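Local coordinates for protein AxyAgu115A (Amphibacillus xylanus NBRC 15112, PDB 6NPS) that probably acts as a family GH115 alpha-glucuronidase, a glycoside hydrolase that removes glucuronic acid side groups from arabinoglucuronoxylan, at residues 246-258 and 282-294. The protein carries 3 engineered substitutions. Residues are numbered along the deposited sequence; the frame is centred on the assembly and turned at random.
Sequences HHEPCLRYGEEYK and KFWEDGLKRTGHF
The Phe283 ring is covered on both faces: the guanidinium of Arg252 lies flat on one, planes 9° apart and centres separated by 4.2 Å, while Tyr257 turns its CD2 edge onto the centre of the other in an edge-to-face pair at 66°. Glu256 CB sits at the ring's edge. The guanidinium is itself sandwiched, its second face resting on Gly287, where a side chain would collide with Arg252 NE and Cys250 O. In its own plane it grips a single atom side-on, Phe283 O, through NE (3.0 Å) and NH2 (3.1 Å), in addition to the helical bond that oxygen takes from Gly287 N. A bend at chi2 (-66°) lays the arginine's CD over the same ring. Within the TIM-barrel-type domain of the GH115 family, this fastens the loop after strand 241-242 to helix 277-291, which leads into strand 298-300. Arg252 NH1 also forms a salt bridge with Glu256 OE1 (2.8 Å); a leucine here would probably cost Phe283 O both side-chain donors, leave Glu256 OE1 without this charged mate and lose the flat stack on the ring. In the type I' turn from Pro249 to Arg252, Cys250 packs its CB against Trp284 CD1 (3.6 Å), with SG oblique to the indole, 4.3 Å from the centroid of its five-membered ring. One water bridges Trp284 NE1 to Pro249 O; another joins Leu251 O, Gly287 O and Thr291 OG1.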
loop_
_atom_site.group_PDB
_atom_site.type_symbol
_atom_site.label_atom_id
_atom_site.label_comp_id
_atom_site.label_asym_id
_atom_site.label_seq_id
_atom_site.Cartn_x
_atom_site.Cartn_y
_atom_site.Cartn_z
ATOM N N HIS A 246 23.358 -4.741 -35.273
ATOM C CA HIS A 246 22.240 -4.783 -36.205
ATOM C C HIS A 246 21.971 -3.458 -36.901
ATOM O O HIS A 246 21.383 -3.461 -37.987
ATOM C CB HIS A 246 20.989 -5.220 -35.434
ATOM C CG HIS A 246 20.966 -4.745 -34.013
ATOM N ND1 HIS A 246 20.452 -3.516 -33.652
ATOM C CD2 HIS A 246 21.402 -5.325 -32.864
ATOM C CE1 HIS A 246 20.566 -3.360 -32.344
ATOM N NE2 HIS A 246 21.129 -4.447 -31.840
ATOM N N HIS A 247 22.364 -2.360 -36.287
ATOM C CA HIS A 247 22.167 -1.050 -36.859
ATOM C C HIS A 247 23.418 -0.346 -37.298
ATOM O O HIS A 247 23.441 0.837 -37.314
ATOM C CB HIS A 247 21.377 -0.142 -35.944
ATOM C CG HIS A 247 22.035 0.162 -34.649
ATOM N ND1 HIS A 247 22.636 1.366 -34.390
ATOM C CD2 HIS A 247 22.118 -0.544 -33.508
ATOM C CE1 HIS A 247 23.105 1.372 -33.162
ATOM N NE2 HIS A 247 22.795 0.224 -32.600
ATOM N N GLU A 248 24.470 -1.072 -37.605
ATOM C CA GLU A 248 25.731 -0.469 -38.031
ATOM C C GLU A 248 26.207 -1.105 -39.332
ATOM O O GLU A 248 27.263 -1.744 -39.363
ATOM C CB GLU A 248 26.781 -0.594 -36.924
ATOM C CG GLU A 248 26.387 0.175 -35.603
ATOM C CD GLU A 248 27.316 -0.173 -34.431
ATOM O OE1 GLU A 248 27.416 -1.368 -34.072
ATOM O OE2 GLU A 248 27.964 0.739 -33.873
ATOM N N PRO A 249 25.482 -0.906 -40.438
ATOM C CA PRO A 249 25.870 -1.541 -41.702
ATOM C C PRO A 249 27.081 -0.912 -42.394
ATOM O O PRO A 249 27.440 0.253 -42.191
ATOM C CB PRO A 249 24.625 -1.381 -42.576
ATOM C CG PRO A 249 23.899 -0.160 -42.002
ATOM C CD PRO A 249 24.165 -0.218 -40.538
ATOM N N CYS A 250 27.724 -1.753 -43.217
ATOM C CA CYS A 250 28.752 -1.350 -44.171
ATOM C C CYS A 250 29.962 -0.752 -43.469
ATOM O O CYS A 250 30.555 0.218 -43.950
ATOM C CB CYS A 250 28.186 -0.350 -45.176
ATOM S SG CYS A 250 27.189 -1.217 -46.371
ATOM N N LEU A 251 30.306 -1.322 -42.322
ATOM C CA LEU A 251 31.555 -1.046 -41.592
ATOM C C LEU A 251 31.586 0.361 -40.989
ATOM O O LEU A 251 32.658 0.952 -40.784
ATOM C CB LEU A 251 32.781 -1.294 -42.478
ATOM C CG LEU A 251 32.829 -2.693 -43.109
ATOM C CD1 LEU A 251 34.051 -2.822 -44.043
ATOM C CD2 LEU A 251 32.829 -3.827 -42.015
ATOM N N ARG A 252 30.403 0.887 -40.689
ATOM C CA ARG A 252 30.217 2.199 -40.078
ATOM C C ARG A 252 29.644 1.999 -38.683
ATOM O O ARG A 252 28.479 1.595 -38.555
ATOM C CB ARG A 252 29.249 3.026 -40.915
ATOM C CG ARG A 252 29.878 3.466 -42.248
ATOM C CD ARG A 252 31.013 4.435 -42.003
ATOM N NE ARG A 252 31.192 5.297 -43.167
ATOM C CZ ARG A 252 32.122 6.245 -43.278
ATOM N NH1 ARG A 252 32.985 6.478 -42.290
ATOM N NH2 ARG A 252 32.189 6.970 -44.395
ATOM N N TYR A 253 30.410 2.335 -37.637
ATOM C CA TYR A 253 29.821 2.202 -36.299
ATOM C C TYR A 253 28.872 3.361 -36.010
ATOM O O TYR A 253 28.921 4.402 -36.662
ATOM C CB TYR A 253 30.907 2.111 -35.233
ATOM C CG TYR A 253 31.632 0.781 -35.381
ATOM C CD1 TYR A 253 31.076 -0.393 -34.868
ATOM C CD2 TYR A 253 32.827 0.700 -36.113
ATOM C CE1 TYR A 253 31.708 -1.619 -35.047
ATOM C CE2 TYR A 253 33.459 -0.510 -36.280
ATOM C CZ TYR A 253 32.893 -1.669 -35.733
ATOM O OH TYR A 253 33.506 -2.890 -35.908
ATOM N N GLY A 254 28.051 3.183 -34.961
ATOM C CA GLY A 254 26.850 3.984 -34.796
ATOM C C GLY A 254 27.093 5.467 -34.601
ATOM O O GLY A 254 26.213 6.283 -34.898
ATOM N N GLU A 255 28.264 5.853 -34.094
ATOM C CA GLU A 255 28.510 7.277 -33.861
ATOM C C GLU A 255 29.183 7.983 -35.050
ATOM O O GLU A 255 29.289 9.224 -35.040
ATOM C CB GLU A 255 29.370 7.463 -32.605
ATOM C CG GLU A 255 28.669 7.068 -31.302
ATOM C CD GLU A 255 27.673 8.118 -30.830
ATOM O OE1 GLU A 255 26.482 8.067 -31.225
ATOM O OE2 GLU A 255 28.094 9.005 -30.058
ATOM N N GLU A 256 29.636 7.239 -36.071
ATOM C CA GLU A 256 30.367 7.872 -37.175
ATOM C C GLU A 256 29.523 8.927 -37.868
ATOM O O GLU A 256 30.001 10.037 -38.127
ATOM C CB GLU A 256 30.852 6.824 -38.182
ATOM C CG GLU A 256 31.914 5.882 -37.571
ATOM C CD GLU A 256 32.682 5.027 -38.596
ATOM O OE1 GLU A 256 33.140 5.574 -39.634
ATOM O OE2 GLU A 256 32.846 3.799 -38.335
ATOM N N TYR A 257 28.250 8.606 -38.170
ATOM C CA TYR A 257 27.448 9.511 -38.996
ATOM C C TYR A 257 27.229 10.846 -38.304
ATOM O O TYR A 257 27.157 11.897 -38.967
ATOM C CB TYR A 257 26.106 8.863 -39.367
ATOM C CG TYR A 257 25.322 9.665 -40.421
ATOM C CD1 TYR A 257 24.063 10.157 -40.146
ATOM C CD2 TYR A 257 25.845 9.887 -41.689
ATOM C CE1 TYR A 257 23.339 10.870 -41.087
ATOM C CE2 TYR A 257 25.130 10.623 -42.654
ATOM C CZ TYR A 257 23.878 11.112 -42.347
ATOM O OH TYR A 257 23.151 11.834 -43.278
ATOM N N LYS A 258 27.165 10.835 -36.978
ATOM C CA LYS A 258 26.949 12.067 -36.232
ATOM C C LYS A 258 28.012 13.125 -36.536
ATOM O O LYS A 258 27.701 14.317 -36.535
ATOM C CB LYS A 258 26.906 11.767 -34.731
ATOM C CG LYS A 258 26.345 12.900 -33.919
ATOM C CD LYS A 258 26.544 12.711 -32.418
ATOM C CE LYS A 258 27.813 11.935 -32.090
ATOM N NZ LYS A 258 28.063 11.913 -30.619
ATOM N N LYS A 282 26.918 7.106 -50.368
ATOM C CA LYS A 282 28.324 7.498 -50.336
ATOM C C LYS A 282 28.905 7.313 -48.943
ATOM O O LYS A 282 30.090 6.991 -48.797
ATOM C CB LYS A 282 28.487 8.965 -50.830
ATOM C CG LYS A 282 29.954 9.414 -50.955
ATOM C CD LYS A 282 30.555 9.125 -52.341
ATOM C CE LYS A 282 31.847 9.910 -52.581
ATOM N NZ LYS A 282 31.737 10.878 -53.714
ATOM N N PHE A 283 28.070 7.426 -47.910
ATOM C CA PHE A 283 28.516 7.110 -46.562
ATOM C C PHE A 283 28.957 5.650 -46.455
ATOM O O PHE A 283 30.058 5.361 -45.966
ATOM C CB PHE A 283 27.391 7.458 -45.579
ATOM C CG PHE A 283 27.735 7.229 -44.131
ATOM C CD1 PHE A 283 28.738 7.968 -43.507
ATOM C CD2 PHE A 283 27.008 6.312 -43.383
ATOM C CE1 PHE A 283 29.033 7.737 -42.126
ATOM C CE2 PHE A 283 27.295 6.066 -42.021
ATOM C CZ PHE A 283 28.305 6.802 -41.388
ATOM N N TRP A 284 28.125 4.714 -46.949
ATOM C CA TRP A 284 28.451 3.288 -46.922
ATOM C C TRP A 284 29.637 2.971 -47.829
ATOM O O TRP A 284 30.487 2.138 -47.482
ATOM C CB TRP A 284 27.218 2.472 -47.327
ATOM C CG TRP A 284 26.129 2.491 -46.274
ATOM C CD1 TRP A 284 26.301 2.677 -44.931
ATOM C CD2 TRP A 284 24.724 2.295 -46.475
ATOM N NE1 TRP A 284 25.080 2.613 -44.285
ATOM C CE2 TRP A 284 24.104 2.373 -45.219
ATOM C CE3 TRP A 284 23.941 2.026 -47.594
ATOM C CZ2 TRP A 284 22.725 2.232 -45.050
ATOM C CZ3 TRP A 284 22.556 1.875 -47.418
ATOM C CH2 TRP A 284 21.971 1.989 -46.163
ATOM N N GLU A 285 29.705 3.621 -48.987
ATOM C CA GLU A 285 30.851 3.464 -49.885
ATOM C C GLU A 285 32.169 3.893 -49.227
ATOM O O GLU A 285 33.178 3.184 -49.312
ATOM C CB GLU A 285 30.624 4.286 -51.164
ATOM C CG GLU A 285 31.788 4.187 -52.112
ATOM C CD GLU A 285 31.721 5.218 -53.256
ATOM O OE1 GLU A 285 30.677 5.890 -53.407
ATOM O OE2 GLU A 285 32.725 5.351 -53.987
ATOM N N ASP A 286 32.199 5.079 -48.600
ATOM C CA ASP A 286 33.434 5.508 -47.945
ATOM C C ASP A 286 33.776 4.621 -46.751
ATOM O O ASP A 286 34.961 4.388 -46.468
ATOM C CB ASP A 286 33.313 6.978 -47.551
ATOM C CG ASP A 286 33.488 7.917 -48.781
ATOM O OD1 ASP A 286 33.596 7.362 -49.900
ATOM O OD2 ASP A 286 33.533 9.166 -48.646
ATOM N N GLY A 287 32.766 4.081 -46.069
ATOM C CA GLY A 287 33.039 3.120 -45.006
ATOM C C GLY A 287 33.677 1.837 -45.526
ATOM O O GLY A 287 34.618 1.296 -44.919
ATOM N N LEU A 288 33.159 1.315 -46.633
ATOM C CA LEU A 288 33.712 0.082 -47.181
ATOM C C LEU A 288 35.115 0.299 -47.740
ATOM O O LEU A 288 35.975 -0.587 -47.631
ATOM C CB LEU A 288 32.779 -0.470 -48.270
ATOM C CG LEU A 288 31.375 -0.855 -47.801
ATOM C CD1 LEU A 288 30.460 -1.018 -49.014
ATOM C CD2 LEU A 288 31.391 -2.139 -46.934
ATOM N N LYS A 289 35.364 1.458 -48.352
ATOM C CA LYS A 289 36.715 1.785 -48.803
ATOM C C LYS A 289 37.683 1.918 -47.633
ATOM O O LYS A 289 38.870 1.620 -47.782
ATOM C CB LYS A 289 36.706 3.087 -49.602
ATOM C CG LYS A 289 36.157 2.983 -51.007
ATOM C CD LYS A 289 36.421 4.290 -51.778
ATOM C CE LYS A 289 35.873 4.228 -53.204
ATOM N NZ LYS A 289 36.191 5.458 -53.997
ATOM N N ARG A 290 37.205 2.368 -46.465
ATOM C CA ARG A 290 38.126 2.705 -45.383
ATOM C C ARG A 290 38.603 1.466 -44.625
ATOM O O ARG A 290 39.772 1.391 -44.233
ATOM C CB ARG A 290 37.470 3.703 -44.431
ATOM C CG ARG A 290 38.454 4.620 -43.739
ATOM C CD ARG A 290 37.802 5.363 -42.588
ATOM N NE ARG A 290 38.798 5.912 -41.675
ATOM C CZ ARG A 290 38.603 6.057 -40.368
ATOM N NH1 ARG A 290 37.444 5.693 -39.836
ATOM N NH2 ARG A 290 39.559 6.553 -39.595
ATOM N N THR A 291 37.732 0.498 -44.356
ATOM C CA THR A 291 38.181 -0.673 -43.613
ATOM C C THR A 291 37.792 -1.981 -44.298
ATOM O O THR A 291 37.902 -3.049 -43.680
ATOM C CB THR A 291 37.657 -0.649 -42.154
ATOM O OG1 THR A 291 36.237 -0.790 -42.139
ATOM C CG2 THR A 291 38.055 0.647 -41.469
ATOM N N GLY A 292 37.398 -1.939 -45.573
ATOM C CA GLY A 292 36.981 -3.160 -46.242
ATOM C C GLY A 292 38.084 -4.190 -46.423
ATOM O O GLY A 292 37.787 -5.375 -46.627
ATOM N N HIS A 293 39.340 -3.790 -46.324
ATOM C CA HIS A 293 40.420 -4.746 -46.564
ATOM C C HIS A 293 40.905 -5.440 -45.292
ATOM O O HIS A 293 41.775 -6.319 -45.373
ATOM C CB HIS A 293 41.592 -4.060 -47.254
ATOM C CG HIS A 293 42.183 -2.937 -46.464
ATOM N ND1 HIS A 293 41.510 -1.757 -46.224
ATOM C CD2 HIS A 293 43.393 -2.807 -45.870
ATOM C CE1 HIS A 293 42.278 -0.950 -45.514
ATOM N NE2 HIS A 293 43.428 -1.561 -45.289
ATOM N N PHE A 294 40.366 -5.071 -44.134
ATOM C CA PHE A 294 40.647 -5.774 -42.895
ATOM C C PHE A 294 39.696 -6.955 -42.760
ATOM O O PHE A 294 38.730 -7.093 -43.509
ATOM C CB PHE A 294 40.506 -4.823 -41.709
ATOM C CG PHE A 294 41.443 -3.661 -41.755
ATOM C CD1 PHE A 294 42.792 -3.839 -41.524
ATOM C CD2 PHE A 294 40.974 -2.379 -42.035
ATOM C CE1 PHE A 294 43.670 -2.766 -41.575
ATOM C CE2 PHE A 294 41.834 -1.307 -42.064
ATOM C CZ PHE A 294 43.196 -1.501 -41.848
HETATM O O HOH W 1 25.894 2.513 -41.559
HETATM O O HOH W 2 34.786 1.824 -42.022
HETATM O O HOH W 3 35.204 4.102 -40.896
#